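Local coordinates for GDSL-like protein (PDB 6HFZ), which removes acetyl groups from acetylated beta-mannans, acting as a two-domain carbohydrate esterase of a commensal gut bacterium, at residues Asp25-Gly30 / Ala70-Ile75; Lys21-Arg26 / Glu61-Thr66; Gly15-Leu20 / Thr207-Lys212; Leu53-His58 / Phe102-Phe107. All coordinates share one frame; numbering follows the deposited sequence.

Contact 1: Asp25-Gly30 / Ala70-Ile75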
# COMPACT_ATOMS: atom_id res chain seq x y z
N ASP A 25 14.42 2.32 -23.28
CA ASP A 25 14.73 2.91 -24.58
C ASP A 25 14.58 4.43 -24.50
O ASP A 25 15.35 5.14 -25.10
CB ASP A 25 13.84 2.37 -25.71
CG ASP A 25 14.23 0.98 -26.17
OD1 ASP A 25 15.40 0.61 -25.97
OD2 ASP A 25 13.37 0.28 -26.71
N ARG A 26 13.57 4.90 -23.75
CA ARG A 26 13.39 6.32 -23.52
C ARG A 26 14.56 6.87 -22.71
O ARG A 26 15.04 7.98 -22.97
CB ARG A 26 12.03 6.55 -22.84
CG ARG A 26 10.88 6.42 -23.82
CD ARG A 26 9.49 6.34 -23.18
NE ARG A 26 9.15 7.54 -22.43
CZ ARG A 26 8.18 7.61 -21.50
NH1 ARG A 26 7.50 6.54 -21.17
NH2 ARG A 26 7.92 8.76 -20.90
N ALA A 27 15.01 6.10 -21.71
CA ALA A 27 16.14 6.52 -20.83
C ALA A 27 17.42 6.63 -21.67
O ALA A 27 18.22 7.55 -21.51
CB ALA A 27 16.34 5.51 -19.73
N LYS A 28 17.59 5.66 -22.57
CA LYS A 28 18.80 5.59 -23.41
C LYS A 28 18.85 6.84 -24.31
O LYS A 28 19.94 7.45 -24.49
CB LYS A 28 18.76 4.27 -24.19
CG LYS A 28 20.06 3.88 -24.87
CD LYS A 28 20.05 2.42 -25.31
CE LYS A 28 21.35 1.69 -25.03
NZ LYS A 28 22.43 2.14 -25.94
N ALA A 29 17.66 7.26 -24.79
CA ALA A 29 17.49 8.44 -25.65
C ALA A 29 17.57 9.76 -24.85
O ALA A 29 17.47 10.85 -25.45
CB ALA A 29 16.18 8.35 -26.39
N GLY A 30 17.70 9.67 -23.52
CA GLY A 30 17.99 10.81 -22.64
C GLY A 30 16.76 11.57 -22.18
O GLY A 30 16.86 12.73 -21.75
N ALA A 70 19.71 10.50 -19.03
CA ALA A 70 18.28 10.76 -18.70
C ALA A 70 18.17 11.58 -17.40
O ALA A 70 19.11 11.62 -16.59
CB ALA A 70 17.53 9.46 -18.60
N ASP A 71 17.03 12.26 -17.24
CA ASP A 71 16.67 12.98 -16.01
C ASP A 71 15.59 12.22 -15.24
O ASP A 71 14.46 12.11 -15.69
CB ASP A 71 16.14 14.38 -16.33
CG ASP A 71 17.26 15.33 -16.70
OD1 ASP A 71 18.10 15.60 -15.81
OD2 ASP A 71 17.32 15.74 -17.89
N PHE A 72 15.94 11.70 -14.07
CA PHE A 72 14.97 10.90 -13.31
C PHE A 72 14.45 11.67 -12.10
O PHE A 72 15.22 12.38 -11.42
CB PHE A 72 15.60 9.59 -12.86
CG PHE A 72 16.01 8.68 -13.99
CD1 PHE A 72 15.04 7.92 -14.63
CD2 PHE A 72 17.34 8.60 -14.41
CE1 PHE A 72 15.39 7.03 -15.63
CE2 PHE A 72 17.68 7.70 -15.40
CZ PHE A 72 16.72 6.95 -16.03
N THR A 73 13.16 11.42 -11.79
CA THR A 73 12.46 11.96 -10.65
C THR A 73 12.03 10.79 -9.75
O THR A 73 11.49 9.83 -10.27
CB THR A 73 11.24 12.78 -11.06
OG1 THR A 73 11.71 13.86 -11.87
CG2 THR A 73 10.48 13.37 -9.88
N TYR A 74 12.32 10.93 -8.46
CA TYR A 74 12.10 9.89 -7.41
C TYR A 74 10.74 10.14 -6.74
O TYR A 74 10.54 11.22 -6.19
CB TYR A 74 13.22 9.95 -6.38
CG TYR A 74 13.12 9.01 -5.19
CD1 TYR A 74 13.14 7.63 -5.35
CD2 TYR A 74 13.08 9.51 -3.91
CE1 TYR A 74 13.06 6.77 -4.26
CE2 TYR A 74 13.08 8.66 -2.80
CZ TYR A 74 13.05 7.29 -2.97
OH TYR A 74 13.08 6.56 -1.81
N ILE A 75 9.81 9.17 -6.86
CA ILE A 75 8.48 9.25 -6.27
C ILE A 75 8.31 8.08 -5.28
O ILE A 75 8.12 6.97 -5.73
CB ILE A 75 7.39 9.24 -7.34
CG1 ILE A 75 7.57 10.40 -8.33
CG2 ILE A 75 5.98 9.23 -6.74
CD1 ILE A 75 7.06 10.01 -9.68

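Contact 2: Lys21-Arg26 / Glu61-Thr66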
# COMPACT_ATOMS: atom_id res chain seq x y z
N LYS A 21 10.92 -2.34 -21.31
CA LYS A 21 11.97 -2.15 -22.30
C LYS A 21 11.74 -0.81 -23.01
O LYS A 21 12.70 -0.14 -23.35
CB LYS A 21 12.05 -3.33 -23.26
CG LYS A 21 12.84 -4.52 -22.74
CD LYS A 21 12.62 -5.77 -23.56
CE LYS A 21 13.63 -6.86 -23.29
NZ LYS A 21 13.41 -8.02 -24.20
N LYS A 22 10.48 -0.42 -23.21
CA LYS A 22 10.19 0.90 -23.80
C LYS A 22 10.72 2.01 -22.89
O LYS A 22 11.28 2.99 -23.35
CB LYS A 22 8.70 1.07 -24.05
CG LYS A 22 8.19 0.55 -25.39
CD LYS A 22 6.78 1.06 -25.77
CE LYS A 22 6.48 2.48 -25.34
NZ LYS A 22 5.20 2.99 -25.90
N VAL A 23 10.61 1.85 -21.56
CA VAL A 23 11.12 2.86 -20.65
C VAL A 23 12.64 2.97 -20.76
O VAL A 23 13.19 4.08 -20.80
CB VAL A 23 10.68 2.60 -19.20
CG1 VAL A 23 11.35 3.57 -18.24
CG2 VAL A 23 9.16 2.66 -19.09
N MSE A 24 13.31 1.81 -20.79
CA MSE A 24 14.76 1.79 -20.92
C MSE A 24 15.19 2.50 -22.21
O MSE A 24 16.20 3.20 -22.20
CB MSE A 24 15.31 0.38 -20.83
CG MSE A 24 15.00 -0.07 -19.41
SE MSE A 24 15.85 -1.85 -19.09
CE MSE A 24 15.25 -2.12 -17.21
N ASP A 25 14.42 2.32 -23.28
CA ASP A 25 14.73 2.91 -24.58
C ASP A 25 14.58 4.43 -24.50
O ASP A 25 15.35 5.14 -25.10
CB ASP A 25 13.84 2.37 -25.71
CG ASP A 25 14.23 0.98 -26.17
OD1 ASP A 25 15.40 0.61 -25.97
OD2 ASP A 25 13.37 0.28 -26.71
N ARG A 26 13.57 4.90 -23.75
CA ARG A 26 13.39 6.32 -23.52
C ARG A 26 14.56 6.87 -22.71
O ARG A 26 15.04 7.98 -22.97
CB ARG A 26 12.03 6.55 -22.84
CG ARG A 26 10.88 6.42 -23.82
CD ARG A 26 9.49 6.34 -23.18
NE ARG A 26 9.15 7.54 -22.43
CZ ARG A 26 8.18 7.61 -21.50
NH1 ARG A 26 7.50 6.54 -21.17
NH2 ARG A 26 7.92 8.76 -20.90
N GLU A 61 18.80 5.00 -7.84
CA GLU A 61 20.21 5.22 -8.18
C GLU A 61 20.62 4.30 -9.35
O GLU A 61 21.43 4.74 -10.19
CB GLU A 61 21.11 5.07 -6.94
CG GLU A 61 20.98 6.26 -6.02
CD GLU A 61 22.01 6.41 -4.93
OE1 GLU A 61 22.35 5.40 -4.30
OE2 GLU A 61 22.46 7.55 -4.68
N TRP A 62 20.10 3.06 -9.40
CA TRP A 62 20.32 2.19 -10.56
C TRP A 62 19.94 2.87 -11.87
O TRP A 62 20.73 2.82 -12.81
CB TRP A 62 19.65 0.81 -10.44
CG TRP A 62 19.93 -0.12 -11.58
CD1 TRP A 62 20.93 -1.04 -11.66
CD2 TRP A 62 19.19 -0.21 -12.81
NE1 TRP A 62 20.88 -1.68 -12.86
CE2 TRP A 62 19.84 -1.18 -13.61
CE3 TRP A 62 18.09 0.46 -13.35
CZ2 TRP A 62 19.36 -1.54 -14.86
CZ3 TRP A 62 17.64 0.11 -14.59
CH2 TRP A 62 18.29 -0.86 -15.36
N TRP A 63 18.73 3.44 -11.97
CA TRP A 63 18.29 4.13 -13.19
C TRP A 63 19.29 5.25 -13.55
O TRP A 63 19.78 5.31 -14.69
CB TRP A 63 16.85 4.65 -13.04
CG TRP A 63 15.81 3.58 -13.09
CD1 TRP A 63 15.21 2.93 -12.04
CD2 TRP A 63 15.24 3.02 -14.28
NE1 TRP A 63 14.31 2.00 -12.51
CE2 TRP A 63 14.30 2.04 -13.87
CE3 TRP A 63 15.41 3.27 -15.64
CZ2 TRP A 63 13.56 1.31 -14.79
CZ3 TRP A 63 14.69 2.53 -16.54
CH2 TRP A 63 13.77 1.57 -16.13
N LYS A 64 19.58 6.13 -12.60
CA LYS A 64 20.52 7.27 -12.81
C LYS A 64 21.88 6.77 -13.36
O LYS A 64 22.39 7.34 -14.33
CB LYS A 64 20.76 8.03 -11.51
CG LYS A 64 19.57 8.83 -11.03
CD LYS A 64 19.86 9.59 -9.77
CE LYS A 64 20.88 10.68 -9.97
NZ LYS A 64 21.19 11.35 -8.69
N LYS A 65 22.43 5.71 -12.76
CA LYS A 65 23.79 5.23 -13.09
C LYS A 65 23.80 4.49 -14.44
O LYS A 65 24.76 4.57 -15.22
CB LYS A 65 24.33 4.30 -12.00
CG LYS A 65 25.79 3.91 -12.18
CD LYS A 65 26.76 5.11 -12.15
CE LYS A 65 28.13 4.82 -12.75
NZ LYS A 65 28.85 3.75 -12.01
N THR A 66 22.72 3.77 -14.72
CA THR A 66 22.63 3.01 -15.93
C THR A 66 22.42 3.94 -17.13
O THR A 66 22.90 3.62 -18.19
CB THR A 66 21.57 1.91 -15.79
OG1 THR A 66 21.95 1.14 -14.64
CG2 THR A 66 21.46 0.97 -16.97

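Contact 3: Gly15-Leu20 / Thr207-Lys212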
# COMPACT_ATOMS: atom_id res chain seq x y z
N GLY A 15 7.21 -12.28 -16.94
CA GLY A 15 6.13 -11.45 -17.48
C GLY A 15 6.46 -10.93 -18.86
O GLY A 15 7.39 -11.39 -19.49
N CYS A 16 5.68 -9.95 -19.31
CA CYS A 16 5.91 -9.30 -20.60
C CYS A 16 6.75 -8.05 -20.34
O CYS A 16 6.37 -7.22 -19.48
CB CYS A 16 4.58 -8.96 -21.25
SG CYS A 16 4.73 -7.85 -22.67
N LEU A 17 7.91 -7.94 -21.01
CA LEU A 17 8.83 -6.82 -20.75
C LEU A 17 8.67 -5.65 -21.73
O LEU A 17 9.50 -4.73 -21.77
CB LEU A 17 10.26 -7.37 -20.81
CG LEU A 17 10.50 -8.57 -19.89
CD1 LEU A 17 11.86 -9.18 -20.18
CD2 LEU A 17 10.36 -8.16 -18.43
N TYR A 18 7.62 -5.66 -22.54
CA TYR A 18 7.38 -4.59 -23.50
C TYR A 18 7.50 -3.20 -22.87
O TYR A 18 8.26 -2.35 -23.35
CB TYR A 18 6.01 -4.81 -24.16
CG TYR A 18 5.62 -3.74 -25.13
CD1 TYR A 18 6.29 -3.59 -26.34
CD2 TYR A 18 4.60 -2.85 -24.84
CE1 TYR A 18 5.92 -2.60 -27.24
CE2 TYR A 18 4.23 -1.86 -25.72
CZ TYR A 18 4.89 -1.73 -26.92
OH TYR A 18 4.51 -0.76 -27.79
N ARG A 19 6.70 -2.91 -21.83
CA ARG A 19 6.67 -1.55 -21.28
C ARG A 19 8.01 -1.20 -20.64
O ARG A 19 8.55 -0.10 -20.78
CB ARG A 19 5.57 -1.42 -20.23
CG ARG A 19 4.17 -1.36 -20.80
CD ARG A 19 3.16 -1.02 -19.72
NE ARG A 19 1.79 -1.11 -20.22
CZ ARG A 19 0.73 -0.65 -19.57
NH1 ARG A 19 0.90 -0.05 -18.40
NH2 ARG A 19 -0.47 -0.81 -20.09
N LEU A 20 8.56 -2.16 -19.88
CA LEU A 20 9.80 -1.90 -19.18
C LEU A 20 10.93 -1.62 -20.19
O LEU A 20 11.75 -0.70 -20.00
CB LEU A 20 10.07 -3.12 -18.30
CG LEU A 20 11.32 -3.07 -17.46
CD1 LEU A 20 11.48 -1.71 -16.76
CD2 LEU A 20 11.27 -4.19 -16.43
N THR A 207 17.77 -5.12 -8.87
CA THR A 207 18.67 -4.59 -9.93
C THR A 207 19.25 -5.75 -10.78
O THR A 207 19.52 -5.55 -11.96
CB THR A 207 19.71 -3.61 -9.36
OG1 THR A 207 20.56 -4.29 -8.45
CG2 THR A 207 19.11 -2.42 -8.64
N TYR A 208 19.46 -6.94 -10.19
CA TYR A 208 19.83 -8.13 -10.95
C TYR A 208 18.88 -8.32 -12.15
O TYR A 208 19.29 -8.52 -13.32
CB TYR A 208 19.79 -9.38 -10.07
CG TYR A 208 20.09 -10.62 -10.85
CD1 TYR A 208 21.42 -10.99 -11.04
CD2 TYR A 208 19.11 -11.43 -11.41
CE1 TYR A 208 21.75 -12.11 -11.77
CE2 TYR A 208 19.43 -12.56 -12.14
CZ TYR A 208 20.77 -12.88 -12.33
OH TYR A 208 21.18 -13.98 -13.02
N PHE A 209 17.58 -8.20 -11.87
CA PHE A 209 16.55 -8.40 -12.87
C PHE A 209 16.58 -7.23 -13.86
O PHE A 209 16.53 -7.47 -15.06
CB PHE A 209 15.17 -8.55 -12.21
CG PHE A 209 14.03 -8.63 -13.19
CD1 PHE A 209 13.83 -9.78 -13.92
CD2 PHE A 209 13.18 -7.55 -13.38
CE1 PHE A 209 12.79 -9.86 -14.84
CE2 PHE A 209 12.14 -7.63 -14.29
CZ PHE A 209 11.93 -8.80 -14.98
N LEU A 210 16.67 -5.98 -13.35
CA LEU A 210 16.62 -4.79 -14.25
C LEU A 210 17.80 -4.91 -15.23
O LEU A 210 17.67 -4.71 -16.42
CB LEU A 210 16.67 -3.49 -13.44
CG LEU A 210 15.41 -3.19 -12.64
CD1 LEU A 210 15.52 -1.88 -11.92
CD2 LEU A 210 14.20 -3.22 -13.56
N ASP A 211 18.95 -5.36 -14.71
CA ASP A 211 20.17 -5.50 -15.59
C ASP A 211 19.93 -6.58 -16.66
O ASP A 211 20.35 -6.44 -17.82
CB ASP A 211 21.42 -5.74 -14.74
CG ASP A 211 22.09 -4.46 -14.28
OD1 ASP A 211 22.14 -3.50 -15.09
OD2 ASP A 211 22.54 -4.41 -13.16
N LYS A 212 19.30 -7.70 -16.29
CA LYS A 212 19.01 -8.77 -17.21
C LYS A 212 18.06 -8.25 -18.31
O LYS A 212 18.23 -8.55 -19.51
CB LYS A 212 18.42 -9.99 -16.49
CG LYS A 212 17.96 -11.08 -17.44
CD LYS A 212 17.11 -12.15 -16.81
CE LYS A 212 17.92 -12.98 -15.85
NZ LYS A 212 18.86 -13.86 -16.58

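Contact 4: Leu53-His58 / Phe102-Phe107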
# COMPACT_ATOMS: atom_id res chain seq x y z
N LEU A 53 19.57 5.09 1.66
CA LEU A 53 20.01 3.70 1.79
C LEU A 53 18.81 2.72 1.84
O LEU A 53 19.01 1.55 2.14
CB LEU A 53 20.85 3.60 3.07
CG LEU A 53 22.19 4.34 3.04
CD1 LEU A 53 22.93 4.15 4.35
CD2 LEU A 53 23.03 3.87 1.86
N CYS A 54 17.58 3.18 1.55
CA CYS A 54 16.47 2.24 1.44
C CYS A 54 16.49 1.63 0.03
O CYS A 54 17.12 2.16 -0.87
CB CYS A 54 15.12 2.88 1.75
SG CYS A 54 14.52 4.10 0.57
N TYR A 55 15.76 0.51 -0.15
CA TYR A 55 15.83 -0.24 -1.41
C TYR A 55 15.35 0.68 -2.55
O TYR A 55 15.87 0.63 -3.63
CB TYR A 55 15.06 -1.57 -1.33
CG TYR A 55 13.61 -1.49 -1.71
CD1 TYR A 55 13.24 -1.42 -3.03
CD2 TYR A 55 12.61 -1.51 -0.76
CE1 TYR A 55 11.92 -1.30 -3.42
CE2 TYR A 55 11.27 -1.41 -1.12
CZ TYR A 55 10.93 -1.26 -2.45
OH TYR A 55 9.63 -1.06 -2.83
N ALA A 56 14.30 1.49 -2.29
CA ALA A 56 13.69 2.31 -3.31
C ALA A 56 14.70 3.31 -3.89
O ALA A 56 14.83 3.44 -5.08
CB ALA A 56 12.43 3.01 -2.79
N TYR A 57 15.49 3.93 -3.00
CA TYR A 57 16.47 4.92 -3.47
C TYR A 57 17.61 4.19 -4.20
O TYR A 57 18.13 4.69 -5.19
CB TYR A 57 16.89 5.79 -2.30
CG TYR A 57 17.46 7.11 -2.75
CD1 TYR A 57 16.66 8.19 -3.04
CD2 TYR A 57 18.82 7.22 -2.97
CE1 TYR A 57 17.20 9.38 -3.49
CE2 TYR A 57 19.37 8.39 -3.45
CZ TYR A 57 18.56 9.47 -3.70
OH TYR A 57 19.16 10.64 -4.11
N HIS A 58 17.95 2.97 -3.75
CA HIS A 58 18.95 2.17 -4.45
C HIS A 58 18.51 1.85 -5.87
O HIS A 58 19.30 1.90 -6.82
CB HIS A 58 19.33 0.88 -3.70
CG HIS A 58 20.20 1.02 -2.49
ND1 HIS A 58 21.47 1.62 -2.50
CD2 HIS A 58 20.05 0.53 -1.24
CE1 HIS A 58 22.02 1.51 -1.29
NE2 HIS A 58 21.20 0.82 -0.51
N PHE A 102 7.50 4.23 -14.40
CA PHE A 102 7.88 2.97 -13.83
C PHE A 102 7.31 2.95 -12.40
O PHE A 102 7.46 3.95 -11.70
CB PHE A 102 9.41 2.86 -13.81
CG PHE A 102 9.97 1.69 -13.03
CD1 PHE A 102 10.19 0.47 -13.64
CD2 PHE A 102 10.37 1.85 -11.70
CE1 PHE A 102 10.72 -0.61 -12.93
CE2 PHE A 102 10.92 0.79 -11.00
CZ PHE A 102 11.10 -0.43 -11.62
N VAL A 103 6.62 1.87 -12.03
CA VAL A 103 5.98 1.72 -10.74
C VAL A 103 6.36 0.33 -10.18
O VAL A 103 6.06 -0.66 -10.83
CB VAL A 103 4.44 1.79 -10.84
CG1 VAL A 103 3.80 1.55 -9.47
CG2 VAL A 103 3.99 3.12 -11.44
N ILE A 104 6.99 0.33 -9.01
CA ILE A 104 7.09 -0.88 -8.16
C ILE A 104 5.91 -0.91 -7.19
O ILE A 104 5.60 0.13 -6.52
CB ILE A 104 8.43 -0.93 -7.41
CG1 ILE A 104 9.49 -1.52 -8.35
CG2 ILE A 104 8.31 -1.73 -6.09
CD1 ILE A 104 10.91 -1.41 -7.86
N ILE A 105 5.26 -2.07 -7.13
CA ILE A 105 4.20 -2.29 -6.21
C ILE A 105 4.67 -3.32 -5.16
O ILE A 105 5.07 -4.41 -5.50
CB ILE A 105 2.93 -2.75 -6.93
CG1 ILE A 105 2.37 -1.70 -7.87
CG2 ILE A 105 1.89 -3.18 -5.90
CD1 ILE A 105 1.23 -2.17 -8.68
N GLU A 106 4.58 -2.96 -3.88
CA GLU A 106 5.25 -3.71 -2.82
C GLU A 106 4.35 -3.79 -1.58
O GLU A 106 4.45 -2.92 -0.68
CB GLU A 106 6.57 -2.99 -2.53
CG GLU A 106 7.52 -3.68 -1.57
CD GLU A 106 7.20 -3.59 -0.10
OE1 GLU A 106 6.89 -4.68 0.48
OE2 GLU A 106 7.18 -2.45 0.47
N PHE A 107 3.49 -4.82 -1.54
CA PHE A 107 2.50 -4.97 -0.47
C PHE A 107 2.46 -6.41 0.07
O PHE A 107 1.56 -6.76 0.82
CB PHE A 107 1.10 -4.56 -0.95
CG PHE A 107 0.87 -3.08 -1.04
CD1 PHE A 107 0.92 -2.28 0.12
CD2 PHE A 107 0.66 -2.45 -2.25
CE1 PHE A 107 0.67 -0.91 0.05
CE2 PHE A 107 0.51 -1.07 -2.32
CZ PHE A 107 0.47 -0.31 -1.17

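Contact 1: Asp25-Gly30 / Ala70-Ile75
Ala27, in the last turn of helix 18-28, meets Ala70, just before strand 71-78, and Phe72 near the start of that strand, and no hydrogen bond joins the two segments. The apolar contacts centre on one methyl group: Ala27 CB lies 4.3 Å from Ala70 CB and 4.0 Å from Phe72 CZ. CZ is the ring atom closest to the methyl. Phe72 CG stands beside the backbone N and anti to the carbonyl carbon (chi1 -64°), which swings the ring back toward the helix, and the methyl approaches the ring obliquely.

The other contacts involve backbone. Ala70 CB presses on the carbonyl at 3.5 Å from Ala27 O, an oxygen that also accepts the N-H of Gly30 (N to O 3.0 Å). Gly30 closes the helix in a Schellman motif, with positive phi (87°), and the turn brings Gly30 C within 3.9 Å of Ala70 CA.

Strand 32-39 lies beside strand 71-78, with Leu33 bonded through its backbone to Asp71 and Thr73, and the Ala27 side chain touches Leu33. Phe67 packs on both Ala27 and Phe72, and Lys64 also touches Phe72, so the end of helix 18-28 is set against the outermost strand of the sheet, with helix 55-66 alongside.

Contact 2: Lys21-Arg26 / Glu61-Thr66
Val23 and Met24 of helix 18-28 pack against Trp62 and Trp63 of helix 55-66, a helix-helix interface of the alpha/beta domain of this SGNH-family protein. The short helical segments run at 49° to each other with axes 11.9 Å apart, a wide spacing bridged by the two indoles.

Trp63 meets the helix with the CZ3-CH2 side of its six-membered ring: CH2 is 3.8 Å from Val23 CG1 and 3.9 Å from Met24 CG, and CZ3 lies 3.9 Å from each of the same two atoms. CG1 is the valine branch directed at the indole, because it lies anti to the backbone N (chi1 173°). Met24, a selenomethionine, continues from CG as an extended chain, crossing both indoles at about a right angle, and brings its terminal CE to 3.8 Å from Trp62 CH2. Both tryptophans are approached obliquely.

The indoles also pack on each other. Trp62 CZ3 stands 3.8 Å above the plane of the Trp63 ring, over its centre. On one face of Trp62 sits Thr66 OG1, which donates to Trp62 O at 2.8 Å, tilted 32° from the carbonyl plane, while Thr66 N reaches the same oxygen from the opposite face.

Phe102 meets Trp63 edge-to-face, and Trp63 also touches Ile35 of the sheet. Two helices sharing one sheet face, with large side chains filling the gap, suit the three-layer alpha/beta/alpha sandwich of SGNH hydrolases.

Contact 3: Gly15-Leu20 / Thr207-Lys212
Phe209, on helix 196-215, sends its ring toward Leu17 and Leu20 at the start of helix 18-28. Its CB makes no contact with that segment; CG follows anti to the backbone N (chi1 174°), and this torsion carries the ring outward from the helix. Further along one side of the ring, CE2 comes to 4.1 Å from Leu20 CD2. At the tip, CZ lies 3.8 Å from Leu17 CD2. One ring thus bridges the two leucines with adjacent carbons, both methyls approaching it obliquely.

Leu20 CD2 has a second neighbour, Leu210 CD2 at 4.2 Å, so the same methyl touches consecutive residues of the partner helix. Leu17 occupies the N-cap position of its helix, where the turn is accompanied by a weak bond from Tyr18 N to Cys16 SG (3.6 Å). All four touching side chains are buried and no hydrogen bond crosses the contact.

Phe209 also packs on Ile11 and Leu138 of the sheet, while Leu20 and Leu210 both reach Trp63. Helices distant in sequence but adjacent on one sheet face are what the alpha/beta/alpha architecture of the SGNH family produces.

Contact 4: Leu53-His58 / Phe102-Phe107
Tyr55 alone carries this contact for segment 53-58, reaching strand 102-106 at Ile104 and Glu106. Just before it, Cys54 takes the N-cap position of helix 55-66, and its O accepts the N-H of His58 (N to O 3.1 Å). Tyr55 then turns its ring toward the sheet: CG sits between the backbone N and the carbonyl carbon (chi1 90°).

The phenol oxygen does the touching. Tyr55 OH lies 3.6 Å from Ile104 CG2 and also 3.6 Å from both CB and CG of Glu106, abreast of the bond between them. Ile104 and the tyrosine slide past each other in opposite directions, whereas Glu106 crosses obliquely, bent at chi2 (-77°), with its carboxylate plane 87° from the ring. No hydrogen bond spans the segments; instead Thr43 OG1 is hydrogen-bonded both to Tyr55 OH and to Glu106 OE2, linking the two buried polar groups, and Glu106 OE1 is held by Asn142 ND2. Val202 and Ile206 of helix 196-215 touch Tyr55 as well, and the next residue, Ala56, packs on Phe37 of strand 32-39.

Glu106 ends a central strand close to Ser41, His193 and Asp190, though it does not touch them. Those three have charge-relay geometry and are probably the catalytic triad, with Ser41 just after strand 32-39 and Asp190 and His193 in the loop before helix 196-215, as in SGNH hydrolases.

From the N terminus, residues 15-30 supply one side of contacts 3, 2 and 1 in turn. Contact 3 closes the longest loop, joining this run to helix 196-215, and the other three contacts lie within it. Contacts 1 and 2 start from overlapping residues, sharing Asp25 and Arg26, and close loops at strand 71-78 and helix 55-66. Contact 4 crosses both, because it starts inside their loops at residue 53 and ends beyond them on strand 102-106. Direct touches connect them: Phe72 CE2 lies 3.3 Å from Trp63 O, and Leu20 CD1 lies 4.0 Å from Phe102 CD1. Contacts 2 and 3 join helices to each other; contacts 1 and 4 join helices to the sheet.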